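Long-range contacts in MsStt7d protein (Micromonas, PDB 4IX3), which probably acts as an ATP-dependent protein kinase homologous to the state transition kinase Stt7, this chain being its catalytic domain: residues V16-I21 with I88-K93; L49-A54 with T102-L107; E151-L156 with W251-V256; D168-N173 with D212-K217; L260-L265 with G297-A302. All blocks are in the same frame, centred on the assembly; numbering follows the deposited sequence.

Interaction 1: V16-I21 with I88-K93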
# COMPACT_ATOMS: atom_id res chain seq x y z
N VAL B 16 -6.16 28.35 -3.41
CA VAL B 16 -6.59 27.01 -3.81
C VAL B 16 -7.86 26.71 -2.99
O VAL B 16 -7.78 26.41 -1.80
CB VAL B 16 -5.51 25.95 -3.57
CG1 VAL B 16 -6.01 24.57 -3.99
CG2 VAL B 16 -4.28 26.33 -4.38
N GLU B 17 -9.02 26.75 -3.63
CA GLU B 17 -10.29 26.46 -2.98
C GLU B 17 -10.86 25.13 -3.48
O GLU B 17 -10.80 24.84 -4.67
CB GLU B 17 -11.29 27.61 -3.23
CG GLU B 17 -10.84 28.88 -2.51
CD GLU B 17 -11.54 30.14 -2.98
OE1 GLU B 17 -10.85 31.19 -3.01
OE2 GLU B 17 -12.75 30.08 -3.28
N PRO B 18 -11.45 24.33 -2.57
CA PRO B 18 -12.01 23.05 -3.03
C PRO B 18 -12.99 23.16 -4.19
O PRO B 18 -12.99 22.30 -5.10
CB PRO B 18 -12.64 22.44 -1.76
CG PRO B 18 -12.27 23.29 -0.60
CD PRO B 18 -11.54 24.53 -1.11
N LYS B 19 -13.80 24.22 -4.20
CA LYS B 19 -14.78 24.41 -5.28
C LYS B 19 -14.13 24.51 -6.67
O LYS B 19 -14.75 24.21 -7.68
CB LYS B 19 -15.68 25.63 -5.01
CG LYS B 19 -14.95 26.96 -5.09
CD LYS B 19 -15.80 28.15 -4.62
CE LYS B 19 -15.84 29.28 -5.62
NZ LYS B 19 -14.49 29.77 -6.06
N ASP B 20 -12.83 24.79 -6.72
CA ASP B 20 -12.14 24.96 -8.00
C ASP B 20 -11.44 23.68 -8.47
O ASP B 20 -10.71 23.67 -9.47
CB ASP B 20 -11.18 26.15 -7.92
CG ASP B 20 -11.92 27.48 -7.94
OD1 ASP B 20 -13.02 27.63 -8.56
OD2 ASP B 20 -11.38 28.38 -7.27
N ILE B 21 -11.64 22.58 -7.74
CA ILE B 21 -10.94 21.32 -8.05
C ILE B 21 -12.03 20.33 -8.44
O ILE B 21 -12.95 20.05 -7.66
CB ILE B 21 -10.08 20.81 -6.87
CG1 ILE B 21 -8.93 21.83 -6.63
CG2 ILE B 21 -9.49 19.43 -7.19
CD1 ILE B 21 -8.27 21.72 -5.28
N ILE B 88 -5.11 20.91 0.38
CA ILE B 88 -6.53 21.28 0.57
C ILE B 88 -7.10 20.31 1.56
O ILE B 88 -7.12 19.11 1.28
CB ILE B 88 -7.36 21.18 -0.76
CG1 ILE B 88 -6.55 21.67 -1.96
CG2 ILE B 88 -8.68 21.96 -0.57
CD1 ILE B 88 -5.83 20.56 -2.74
N GLU B 89 -7.58 20.76 2.71
CA GLU B 89 -8.22 19.87 3.68
C GLU B 89 -9.72 20.11 3.71
O GLU B 89 -10.12 21.20 3.88
CB GLU B 89 -7.58 20.06 5.03
CG GLU B 89 -7.99 18.97 6.03
CD GLU B 89 -7.22 19.04 7.32
OE1 GLU B 89 -6.78 20.11 7.74
OE2 GLU B 89 -7.04 17.99 7.92
N LEU B 90 -10.51 19.05 3.52
CA LEU B 90 -11.96 19.19 3.50
C LEU B 90 -12.59 18.52 4.72
O LEU B 90 -12.18 17.43 5.11
CB LEU B 90 -12.53 18.59 2.22
CG LEU B 90 -12.65 19.53 1.02
CD1 LEU B 90 -11.68 19.12 -0.08
CD2 LEU B 90 -14.07 19.57 0.50
N GLY B 91 -13.58 19.18 5.31
CA GLY B 91 -14.24 18.63 6.50
C GLY B 91 -15.31 17.65 6.09
O GLY B 91 -15.44 17.23 4.94
N ALA B 92 -16.10 17.25 7.09
CA ALA B 92 -17.13 16.21 6.88
C ALA B 92 -18.33 16.73 6.05
O ALA B 92 -18.65 16.17 4.99
CB ALA B 92 -17.60 15.65 8.23
N LYS B 93 -18.96 17.81 6.47
CA LYS B 93 -20.18 18.26 5.75
C LYS B 93 -19.86 18.85 4.38
O LYS B 93 -20.65 18.73 3.44
CB LYS B 93 -20.99 19.26 6.58
CG LYS B 93 -21.73 18.64 7.76
CD LYS B 93 -22.81 19.53 8.38
CE LYS B 93 -23.95 19.68 7.41
NZ LYS B 93 -24.89 18.52 7.54
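The 2.9 Å bond from D20 N to E17 O, followed at once by one from I21 N to P18 O, curls 18-20 into a short 3-10 turn that sets P18 and I21, together with V16, against I88 and L90. The turn keeps its charges on the outer side: K19 NZ reaches E17 OE2 at 3.3 Å from above the carboxylate plane, with D20 OD1 as a longer second partner. The face turned to 88-93 is wholly apolar. I88 supplies most of the opposing surface and uses each of its branches. Its CG1 meets V16 CG1 at 3.6 Å, the two side chains crossing at about a right angle, while its CD1 meets I21 CD1 tip to tip at 3.7 Å. The other branch, CG2, anti to the backbone N, is the one facing the proline, 3.8 Å from P18 CG. Two residues on, on the same side of the strand, L90 CD1 approaches P18 CB at 3.8 Å, and the ring packs alongside both side chains, running opposite to them. M110 and F41 close round V16 and I21, whereas E89 points away to pair with R11. The turn thus leads into strand 21-23 while covering strand 84-90, a hydrophobic lid on one face of the antiparallel sheet that forms the N-terminal lobe of the protein kinase fold.

Interaction 2: L49-A54 with T102-L107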
# COMPACT_ATOMS: atom_id res chain seq x y z
N LEU B 49 -3.58 14.78 -7.62
CA LEU B 49 -4.14 14.97 -6.29
C LEU B 49 -3.89 13.70 -5.49
O LEU B 49 -4.10 12.61 -6.01
CB LEU B 49 -5.67 15.15 -6.39
CG LEU B 49 -6.09 16.49 -7.03
CD1 LEU B 49 -7.47 16.34 -7.65
CD2 LEU B 49 -5.98 17.57 -5.97
N LYS B 50 -3.47 13.83 -4.25
CA LYS B 50 -3.23 12.64 -3.41
C LYS B 50 -3.92 12.80 -2.08
O LYS B 50 -3.79 13.86 -1.45
CB LYS B 50 -1.72 12.44 -3.14
CG LYS B 50 -1.41 11.14 -2.38
CD LYS B 50 0.10 10.88 -2.30
CE LYS B 50 0.35 9.58 -1.59
NZ LYS B 50 1.84 9.32 -1.49
N ASN B 51 -4.55 11.71 -1.61
CA ASN B 51 -5.02 11.68 -0.22
C ASN B 51 -4.49 10.40 0.46
O ASN B 51 -3.79 9.59 -0.18
CB ASN B 51 -6.54 11.80 -0.11
CG ASN B 51 -7.28 10.54 -0.57
OD1 ASN B 51 -6.69 9.65 -1.23
ND2 ASN B 51 -8.58 10.46 -0.24
N ALA B 52 -4.72 10.27 1.76
CA ALA B 52 -4.29 9.09 2.51
C ALA B 52 -5.27 7.94 2.26
O ALA B 52 -6.47 8.15 2.05
CB ALA B 52 -4.22 9.42 4.00
N LYS B 53 -4.77 6.70 2.31
CA LYS B 53 -5.64 5.51 2.37
C LYS B 53 -6.25 5.42 3.77
O LYS B 53 -5.50 5.47 4.76
CB LYS B 53 -4.81 4.25 2.06
CG LYS B 53 -4.49 4.19 0.56
CD LYS B 53 -3.62 2.97 0.24
CE LYS B 53 -4.42 1.68 0.21
NZ LYS B 53 -3.47 0.69 -0.37
N ALA B 54 -7.57 5.27 3.83
CA ALA B 54 -8.22 5.22 5.15
C ALA B 54 -7.88 3.96 5.93
O ALA B 54 -8.07 3.87 7.15
CB ALA B 54 -9.72 5.26 4.94
N THR B 102 -15.80 15.52 -6.65
CA THR B 102 -15.48 16.46 -5.60
C THR B 102 -14.58 15.83 -4.57
O THR B 102 -14.67 14.62 -4.27
CB THR B 102 -16.75 17.00 -4.92
OG1 THR B 102 -17.57 15.89 -4.57
CG2 THR B 102 -17.48 17.94 -5.84
N LEU B 103 -13.71 16.64 -3.98
CA LEU B 103 -12.77 16.14 -2.98
C LEU B 103 -13.46 15.63 -1.72
O LEU B 103 -14.33 16.32 -1.16
CB LEU B 103 -11.75 17.22 -2.59
CG LEU B 103 -10.86 17.68 -3.73
CD1 LEU B 103 -10.09 18.89 -3.23
CD2 LEU B 103 -9.95 16.57 -4.25
N THR B 104 -13.03 14.47 -1.21
CA THR B 104 -13.64 13.88 -0.01
C THR B 104 -13.02 14.43 1.28
O THR B 104 -11.91 15.02 1.29
CB THR B 104 -13.46 12.35 -0.06
OG1 THR B 104 -12.08 12.08 -0.29
CG2 THR B 104 -14.27 11.74 -1.20
N GLU B 105 -13.73 14.23 2.39
CA GLU B 105 -13.22 14.65 3.71
C GLU B 105 -11.77 14.20 3.92
O GLU B 105 -11.43 13.01 3.72
CB GLU B 105 -14.18 14.04 4.77
CG GLU B 105 -13.80 14.37 6.20
CD GLU B 105 -12.75 13.47 6.86
OE1 GLU B 105 -12.86 12.22 6.64
OE2 GLU B 105 -11.85 13.97 7.60
N GLY B 106 -10.93 15.09 4.44
CA GLY B 106 -9.55 14.81 4.82
C GLY B 106 -8.55 15.68 4.04
O GLY B 106 -8.92 16.54 3.27
N LEU B 107 -7.30 15.40 4.25
CA LEU B 107 -6.19 16.18 3.70
C LEU B 107 -5.87 15.69 2.29
O LEU B 107 -5.70 14.48 2.05
CB LEU B 107 -4.97 16.04 4.61
CG LEU B 107 -3.73 16.81 4.12
CD1 LEU B 107 -3.98 18.31 4.20
CD2 LEU B 107 -2.54 16.42 5.03
O HOH W 1 -11.44 9.23 -1.10
O HOH W 2 -9.67 12.66 1.32
O HOH W 3 -6.05 12.24 3.40
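N51 and L107 make the close part of this contact, with N51 CB 3.5 Å from L107 O where the two strands still run side by side. An apolar touch lies further back, L49 CD1 to L103 CD2 at 4.2 Å, where both leucines also pack on W108. Toward the other end the strands part and water takes over. N51 ND2 and T104 OG1 stand 3.9 Å apart and are joined through two waters: one lies 3.2 Å from N51 ND2, the other 2.9 Å from the same nitrogen, and both hydrogen-bond to T104 OG1. Having CG between the backbone N and the carbonyl carbon (chi1 72°) carries the N51 amide out to them. The second water also donates to E105 O, tying the loop backbone in. A third water fills the widening ladder, accepting from A52 N and donating to L107 O at 2.6 Å. K50, a residue that binds ADP in another structure of this protein, leads away from 102-107 to its salt bridge with E66. Around the contact, strand 45-52 is held between strand 34-41 and strand 106-112, helix 59-76 packs on K50 and L107, and K53 hydrogen-bonds to S30 O of the second subunit.

Interaction 3: E151-L156 with W251-V256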
# COMPACT_ATOMS: atom_id res chain seq x y z
N GLU B 151 20.25 14.60 -16.17
CA GLU B 151 19.15 15.31 -15.48
C GLU B 151 18.81 14.69 -14.12
O GLU B 151 18.66 15.38 -13.11
CB GLU B 151 17.93 15.32 -16.40
CG GLU B 151 18.20 16.19 -17.62
CD GLU B 151 17.20 16.02 -18.73
OE1 GLU B 151 17.39 16.68 -19.80
OE2 GLU B 151 16.22 15.21 -18.62
N LEU B 152 18.73 13.37 -14.08
CA LEU B 152 18.42 12.68 -12.82
C LEU B 152 19.50 12.88 -11.76
O LEU B 152 19.20 13.21 -10.60
CB LEU B 152 18.29 11.17 -13.10
CG LEU B 152 18.07 10.31 -11.82
CD1 LEU B 152 16.81 10.75 -11.06
CD2 LEU B 152 17.95 8.85 -12.27
N LEU B 153 20.78 12.68 -12.12
CA LEU B 153 21.84 12.82 -11.17
C LEU B 153 21.93 14.30 -10.72
O LEU B 153 22.21 14.55 -9.53
CB LEU B 153 23.18 12.34 -11.70
CG LEU B 153 23.24 10.84 -11.97
CD1 LEU B 153 24.51 10.55 -12.78
CD2 LEU B 153 23.24 10.06 -10.68
N GLY B 154 21.72 15.27 -11.64
CA GLY B 154 21.79 16.68 -11.20
C GLY B 154 20.66 16.98 -10.20
O GLY B 154 20.88 17.65 -9.21
N SER B 155 19.47 16.45 -10.45
CA SER B 155 18.35 16.67 -9.52
C SER B 155 18.57 15.99 -8.18
O SER B 155 18.32 16.58 -7.12
CB SER B 155 17.05 16.23 -10.13
OG SER B 155 16.67 17.11 -11.16
N LEU B 156 19.02 14.73 -8.20
CA LEU B 156 19.37 14.06 -6.95
C LEU B 156 20.44 14.80 -6.16
O LEU B 156 20.36 14.93 -4.94
CB LEU B 156 19.74 12.58 -7.19
CG LEU B 156 18.57 11.72 -7.67
CD1 LEU B 156 19.07 10.35 -8.10
CD2 LEU B 156 17.56 11.58 -6.52
N TRP B 251 22.36 3.97 -5.76
CA TRP B 251 22.10 2.59 -6.25
C TRP B 251 20.87 2.58 -7.14
O TRP B 251 20.87 2.04 -8.24
CB TRP B 251 21.90 1.69 -5.06
CG TRP B 251 21.51 0.30 -5.50
CD1 TRP B 251 20.24 -0.18 -5.79
CD2 TRP B 251 22.41 -0.85 -5.63
NE1 TRP B 251 20.28 -1.48 -6.21
CE2 TRP B 251 21.57 -1.95 -6.11
CE3 TRP B 251 23.78 -1.05 -5.50
CZ2 TRP B 251 22.10 -3.21 -6.36
CZ3 TRP B 251 24.32 -2.31 -5.78
CH2 TRP B 251 23.49 -3.36 -6.24
N SER B 252 19.77 3.24 -6.70
CA SER B 252 18.59 3.28 -7.54
C SER B 252 18.82 3.99 -8.88
O SER B 252 18.31 3.54 -9.88
CB SER B 252 17.46 4.04 -6.81
OG SER B 252 17.16 3.46 -5.55
N ALA B 253 19.64 5.05 -8.86
CA ALA B 253 19.96 5.75 -10.11
C ALA B 253 20.79 4.81 -11.03
O ALA B 253 20.59 4.86 -12.24
CB ALA B 253 20.74 7.02 -9.84
N GLY B 254 21.66 3.97 -10.47
CA GLY B 254 22.35 2.95 -11.30
C GLY B 254 21.40 1.95 -11.94
O GLY B 254 21.53 1.65 -13.11
N CYS B 255 20.34 1.58 -11.21
CA CYS B 255 19.31 0.76 -11.80
C CYS B 255 18.60 1.44 -12.94
O CYS B 255 18.34 0.82 -13.96
CB CYS B 255 18.29 0.32 -10.74
SG CYS B 255 18.92 -0.79 -9.44
N VAL B 256 18.25 2.73 -12.75
CA VAL B 256 17.62 3.47 -13.85
C VAL B 256 18.58 3.45 -15.05
O VAL B 256 18.11 3.25 -16.17
CB VAL B 256 17.36 4.94 -13.42
CG1 VAL B 256 16.92 5.81 -14.59
CG2 VAL B 256 16.30 4.98 -12.31
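A253 is the first residue of 251-256 to meet L152, L153 and L156 of the facing helix; W251 and S252 ahead of it are turned to other neighbours, the indole to M319 and Y278, the hydroxyl to Y215 O. The single methyl of A253 sits among three leucines at nearly equal distance. L153 CD2 approaches A253 CB to 4.0 Å, L156 CD1 stands 4.1 Å from A253 CB, and L152 CD2 is likewise 4.1 Å from that methyl. L153 comes from one flank, its CG anti to the carbonyl carbon (chi1 -66°), and only CD2 of its two branches comes within touching distance of the alanine. The two helix segments run antiparallel, their axes at 167° and 11.0 Å apart at closest approach. In the kinase fold these are the helix leading to the catalytic loop, 141-161, and the long buried helix at the centre of the C-terminal lobe, 246-261, on which much of that lobe is assembled. Next in sequence, G254 and C255 belong to other sides of their helix, and C255 packs on Y215 and L275. One turn after the alanine comes V256, whose CG1 meets L152 CD2 at 4.0 Å, the side chains reaching toward each other tip to tip. L152 holds its CG anti to the backbone N (chi1 176°), which carries CD2 across to lie near both A253 and V256. L186 of strand 183-186 also packs against L152 and L156, and C329 and A332 of helix 329-332 cover L153.

Interaction 4: D168-N173 with D212-K217. With MG (magnesium ion), chain E.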
# COMPACT_ATOMS: atom_id res chain seq x y z
N ASP B 168 12.81 6.53 -3.48
CA ASP B 168 12.01 5.73 -4.43
C ASP B 168 12.29 6.12 -5.87
O ASP B 168 11.40 6.26 -6.70
CB ASP B 168 10.49 5.83 -4.11
CG ASP B 168 9.68 4.67 -4.69
OD1 ASP B 168 10.28 3.68 -5.15
OD2 ASP B 168 8.42 4.77 -4.71
N VAL B 169 13.59 6.27 -6.14
CA VAL B 169 14.01 6.58 -7.51
C VAL B 169 13.83 5.33 -8.37
O VAL B 169 14.31 4.22 -8.01
CB VAL B 169 15.48 7.05 -7.50
CG1 VAL B 169 16.03 7.15 -8.91
CG2 VAL B 169 15.60 8.38 -6.76
N LYS B 170 13.18 5.51 -9.51
CA LYS B 170 12.94 4.42 -10.45
C LYS B 170 12.29 5.04 -11.69
O LYS B 170 11.74 6.15 -11.60
CB LYS B 170 12.07 3.27 -9.87
CG LYS B 170 10.72 3.77 -9.32
CD LYS B 170 10.06 2.63 -8.57
CE LYS B 170 8.70 3.01 -8.00
NZ LYS B 170 8.46 2.27 -6.73
N PRO B 171 12.29 4.34 -12.82
CA PRO B 171 11.65 4.88 -14.02
C PRO B 171 10.16 5.26 -13.84
O PRO B 171 9.70 6.25 -14.42
CB PRO B 171 11.89 3.78 -15.06
CG PRO B 171 13.21 3.17 -14.62
CD PRO B 171 13.03 3.09 -13.12
N ALA B 172 9.41 4.53 -13.01
CA ALA B 172 7.99 4.82 -12.84
C ALA B 172 7.82 6.16 -12.12
O ALA B 172 6.71 6.70 -12.13
CB ALA B 172 7.29 3.73 -12.00
N ASN B 173 8.85 6.65 -11.42
CA ASN B 173 8.80 7.92 -10.69
C ASN B 173 9.54 9.05 -11.43
O ASN B 173 9.88 10.06 -10.81
CB ASN B 173 9.31 7.77 -9.25
CG ASN B 173 8.24 7.21 -8.33
OD1 ASN B 173 7.05 7.26 -8.67
ND2 ASN B 173 8.67 6.69 -7.20
N ASP B 212 11.34 -0.18 -2.69
CA ASP B 212 10.95 -1.01 -3.80
C ASP B 212 12.11 -2.00 -3.98
O ASP B 212 13.23 -1.58 -4.24
CB ASP B 212 10.81 -0.12 -5.03
CG ASP B 212 10.24 -0.86 -6.21
OD1 ASP B 212 10.66 -2.02 -6.40
OD2 ASP B 212 9.49 -0.26 -7.02
N PRO B 213 11.87 -3.32 -3.81
CA PRO B 213 12.97 -4.27 -3.86
C PRO B 213 13.69 -4.30 -5.20
O PRO B 213 14.86 -4.69 -5.30
CB PRO B 213 12.32 -5.61 -3.52
CG PRO B 213 10.87 -5.40 -3.73
CD PRO B 213 10.55 -3.95 -3.56
N ARG B 214 13.01 -3.88 -6.27
CA ARG B 214 13.64 -3.90 -7.58
C ARG B 214 14.75 -2.84 -7.71
O ARG B 214 15.64 -3.01 -8.56
CB ARG B 214 12.58 -3.62 -8.65
CG ARG B 214 11.46 -4.67 -8.70
CD ARG B 214 10.38 -4.28 -9.69
NE ARG B 214 9.73 -3.07 -9.17
CZ ARG B 214 8.89 -2.33 -9.87
NH1 ARG B 214 8.54 -2.69 -11.09
NH2 ARG B 214 8.43 -1.19 -9.32
N TYR B 215 14.67 -1.79 -6.90
CA TYR B 215 15.53 -0.61 -7.02
C TYR B 215 16.29 -0.35 -5.74
O TYR B 215 16.88 0.71 -5.58
CB TYR B 215 14.70 0.61 -7.43
CG TYR B 215 14.08 0.41 -8.80
CD1 TYR B 215 14.85 0.63 -9.96
CD2 TYR B 215 12.77 -0.09 -8.96
CE1 TYR B 215 14.33 0.41 -11.21
CE2 TYR B 215 12.25 -0.33 -10.21
CZ TYR B 215 13.03 -0.07 -11.36
OH TYR B 215 12.51 -0.34 -12.59
N ALA B 216 16.39 -1.36 -4.88
CA ALA B 216 17.17 -1.25 -3.65
C ALA B 216 17.99 -2.54 -3.52
O ALA B 216 17.48 -3.65 -3.77
CB ALA B 216 16.22 -1.10 -2.45
N LYS B 217 19.29 -2.38 -3.26
CA LYS B 217 20.17 -3.51 -2.98
C LYS B 217 19.55 -4.38 -1.88
O LYS B 217 19.04 -3.85 -0.88
CB LYS B 217 21.57 -2.99 -2.59
CG LYS B 217 22.60 -4.07 -2.26
CD LYS B 217 24.02 -3.51 -2.21
CE LYS B 217 25.00 -4.62 -1.88
NZ LYS B 217 25.14 -4.61 -0.39
MG MG E . 6.72 5.40 -3.83
O HOH W 4 10.04 1.69 -12.68
O HOH W 5 7.78 6.21 -2.25
O HOH W 6 4.96 6.23 -2.94
O HOH W 7 5.57 4.73 -5.34
O HOH W 8 6.50 3.70 -2.80
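The Y215 ring carries K170 CB over the centre of one face, a CH-pi contact with CB 3.5 Å from the ring centroid and 7° off the normal, and D212 CG lies in plane at its edge. The R214 guanidinium has Y215 CE2 over one face, toward the rim, and D212 CG at its edge. There R214 grips the carboxylate side-on, NH2 to D212 OD2 at 2.7 Å and NE to D212 OD1 at 3.1 Å, each oxygen using its syn lone pair. OD1 also accepts from R214 N in an Asx turn. The anti lone pair of D212 OD2 takes K170 NZ at 2.7 Å, and the same ammonium bonds D168 OD1 at 2.8 Å. The backbone places K170 CB over the ring, while CG between the backbone N and the carbonyl carbon (chi1 55°) sends the chain on to the two aspartates. P171 CD packs on Y215 CE1 at 3.5 Å, and Y215 OH bonds Q259. Replacing D212 with an alanine would probably cost R214 its side-on carboxylate partner, leaving the guanidinium to D268 and the K170 ammonium to D168. The sequence marks 168-173 as the kinase catalytic loop; 212-217 probably corresponds to the P+1 loop. D168 OD2 binds the magnesium ion at 2.0 Å, with four waters and D188, and N173 ND2 holds D168 O at 2.8 Å. The buried network, gripping D212 by four donors, would favour its ionised form and ties the metal-binding loop to 212-217.

Interaction 5: L260-L265 with G297-A302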
# COMPACT_ATOMS: atom_id res chain seq x y z
N LEU B 260 17.71 2.24 -18.86
CA LEU B 260 17.74 3.13 -20.02
C LEU B 260 18.76 2.62 -21.06
O LEU B 260 18.50 2.73 -22.24
CB LEU B 260 18.11 4.55 -19.57
CG LEU B 260 17.05 5.17 -18.65
CD1 LEU B 260 17.58 6.52 -18.24
CD2 LEU B 260 15.74 5.24 -19.40
N ALA B 261 19.91 2.15 -20.58
CA ALA B 261 21.02 1.78 -21.46
C ALA B 261 20.81 0.48 -22.23
O ALA B 261 21.36 0.34 -23.33
CB ALA B 261 22.30 1.71 -20.64
N VAL B 262 20.04 -0.47 -21.66
CA VAL B 262 19.97 -1.84 -22.23
C VAL B 262 18.51 -2.24 -22.36
O VAL B 262 17.83 -2.42 -21.32
CB VAL B 262 20.71 -2.87 -21.37
CG1 VAL B 262 20.73 -4.24 -22.03
CG2 VAL B 262 22.12 -2.40 -21.04
N VAL B 263 18.00 -2.28 -23.60
CA VAL B 263 16.57 -2.55 -23.86
C VAL B 263 16.12 -3.80 -23.09
O VAL B 263 15.03 -3.80 -22.48
CB VAL B 263 16.22 -2.62 -25.37
CG1 VAL B 263 14.78 -3.07 -25.58
CG2 VAL B 263 16.48 -1.26 -26.01
N GLY B 264 16.91 -4.85 -23.15
CA GLY B 264 16.52 -6.10 -22.49
C GLY B 264 16.48 -6.04 -20.97
O GLY B 264 15.91 -6.96 -20.34
N LEU B 265 17.01 -4.97 -20.34
CA LEU B 265 16.87 -4.84 -18.89
C LEU B 265 15.66 -4.01 -18.50
O LEU B 265 15.48 -3.75 -17.31
CB LEU B 265 18.13 -4.25 -18.27
CG LEU B 265 19.40 -5.07 -18.57
CD1 LEU B 265 20.61 -4.40 -17.93
CD2 LEU B 265 19.23 -6.51 -18.11
N GLY B 297 22.79 -13.11 -24.74
CA GLY B 297 22.93 -12.92 -26.17
C GLY B 297 21.73 -12.23 -26.77
O GLY B 297 21.83 -11.76 -27.90
N THR B 298 20.60 -12.23 -26.07
CA THR B 298 19.39 -11.55 -26.55
C THR B 298 19.48 -10.05 -26.34
O THR B 298 18.64 -9.32 -26.88
CB THR B 298 18.04 -12.07 -25.96
OG1 THR B 298 17.93 -11.72 -24.57
CG2 THR B 298 17.82 -13.60 -26.14
N MET B 299 20.48 -9.58 -25.59
CA MET B 299 20.60 -8.17 -25.24
C MET B 299 21.78 -7.51 -25.91
O MET B 299 22.67 -8.20 -26.44
CB MET B 299 20.71 -7.98 -23.72
CG MET B 299 19.63 -8.76 -22.96
SD MET B 299 19.48 -8.12 -21.29
CE MET B 299 18.37 -9.35 -20.63
N ASP B 300 21.76 -6.18 -25.91
CA ASP B 300 22.80 -5.40 -26.59
C ASP B 300 23.33 -4.32 -25.63
O ASP B 300 22.58 -3.39 -25.26
CB ASP B 300 22.20 -4.77 -27.84
CG ASP B 300 23.21 -4.04 -28.68
OD1 ASP B 300 24.31 -3.72 -28.21
OD2 ASP B 300 22.87 -3.77 -29.85
N PHE B 301 24.54 -4.54 -25.12
CA PHE B 301 25.17 -3.66 -24.14
C PHE B 301 25.93 -2.48 -24.76
O PHE B 301 26.72 -1.84 -24.06
CB PHE B 301 26.10 -4.43 -23.24
CG PHE B 301 25.40 -5.46 -22.42
CD1 PHE B 301 24.64 -5.11 -21.31
CD2 PHE B 301 25.50 -6.80 -22.76
CE1 PHE B 301 23.98 -6.08 -20.56
CE2 PHE B 301 24.84 -7.77 -22.03
CZ PHE B 301 24.08 -7.41 -20.92
N ALA B 302 25.70 -2.18 -26.05
CA ALA B 302 26.50 -1.14 -26.75
C ALA B 302 26.58 0.18 -25.97
O ALA B 302 27.65 0.83 -25.96
CB ALA B 302 25.97 -0.85 -28.14
O HOH W 9 22.92 -0.68 -25.24
O HOH W 10 19.91 -2.50 -25.83
O HOH W 11 18.96 -5.23 -25.28
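M299 lies along the turn at G264 and L265, its SD 3.6 Å from L265 CD2 and its CE 3.4 Å from G264 O. The chain is extended beyond CG, which lets the sulfur and methyl run past the glycine. G264 lacks a CB, and M299 CG lies 4.1 Å from G264 CA, on the side to which a CB would have pointed. Beside it V262 splits its branches: CG2 meets F301 CD1 at 3.7 Å, and CG1 sits 3.8 Å from D300 O. An alanine instead of M299 would probably open a gap over G264 and deprive L265 of its thioether partner. Polar links between the backbones pass through water. D300 O accepts from two waters, one that also donates to A261 O and one that accepts from V263 N; a third water accepts from both G264 N and D300 N. Behind this first shell, each segment is shaped by a local bond. L265 N to V262 O, 2.9 Å, closes the 3-10 turn just where helix 246-261 ends and V262 leaves helical geometry. In the partner, D300 OD1 accepts from A302 N at 3.0 Å, an Asx turn that leads into helix 302-318 with F301 in the N-cap position. The contact joins two connections in the C-terminal lobe. Helix 302-318 touches V262 through L304 and meets the F301 ring with W312, helix 268-280 covers L265 with F274 and reaches M299 with R273, and helix 141-161 packs on A261.

Interactions 1 and 2 share the N-lobe sheet and touch where L90 O meets G106 N; the first is buried and apolar, the second partly buried and bridged by water. Interactions 3 and 4 lie near the chain's centre and also touch, through S252 and the 212-217 loop, yet one is purely aliphatic helix packing while the other is a buried charge network beside the magnesium ion. Interaction 5 uses the end of the same helix, 246-261, as interaction 3, but lies further out, with its backbones linked by waters. Interactions 2 and 4 stand about 9 Å apart at their nearest atoms, and both reach the second subunit.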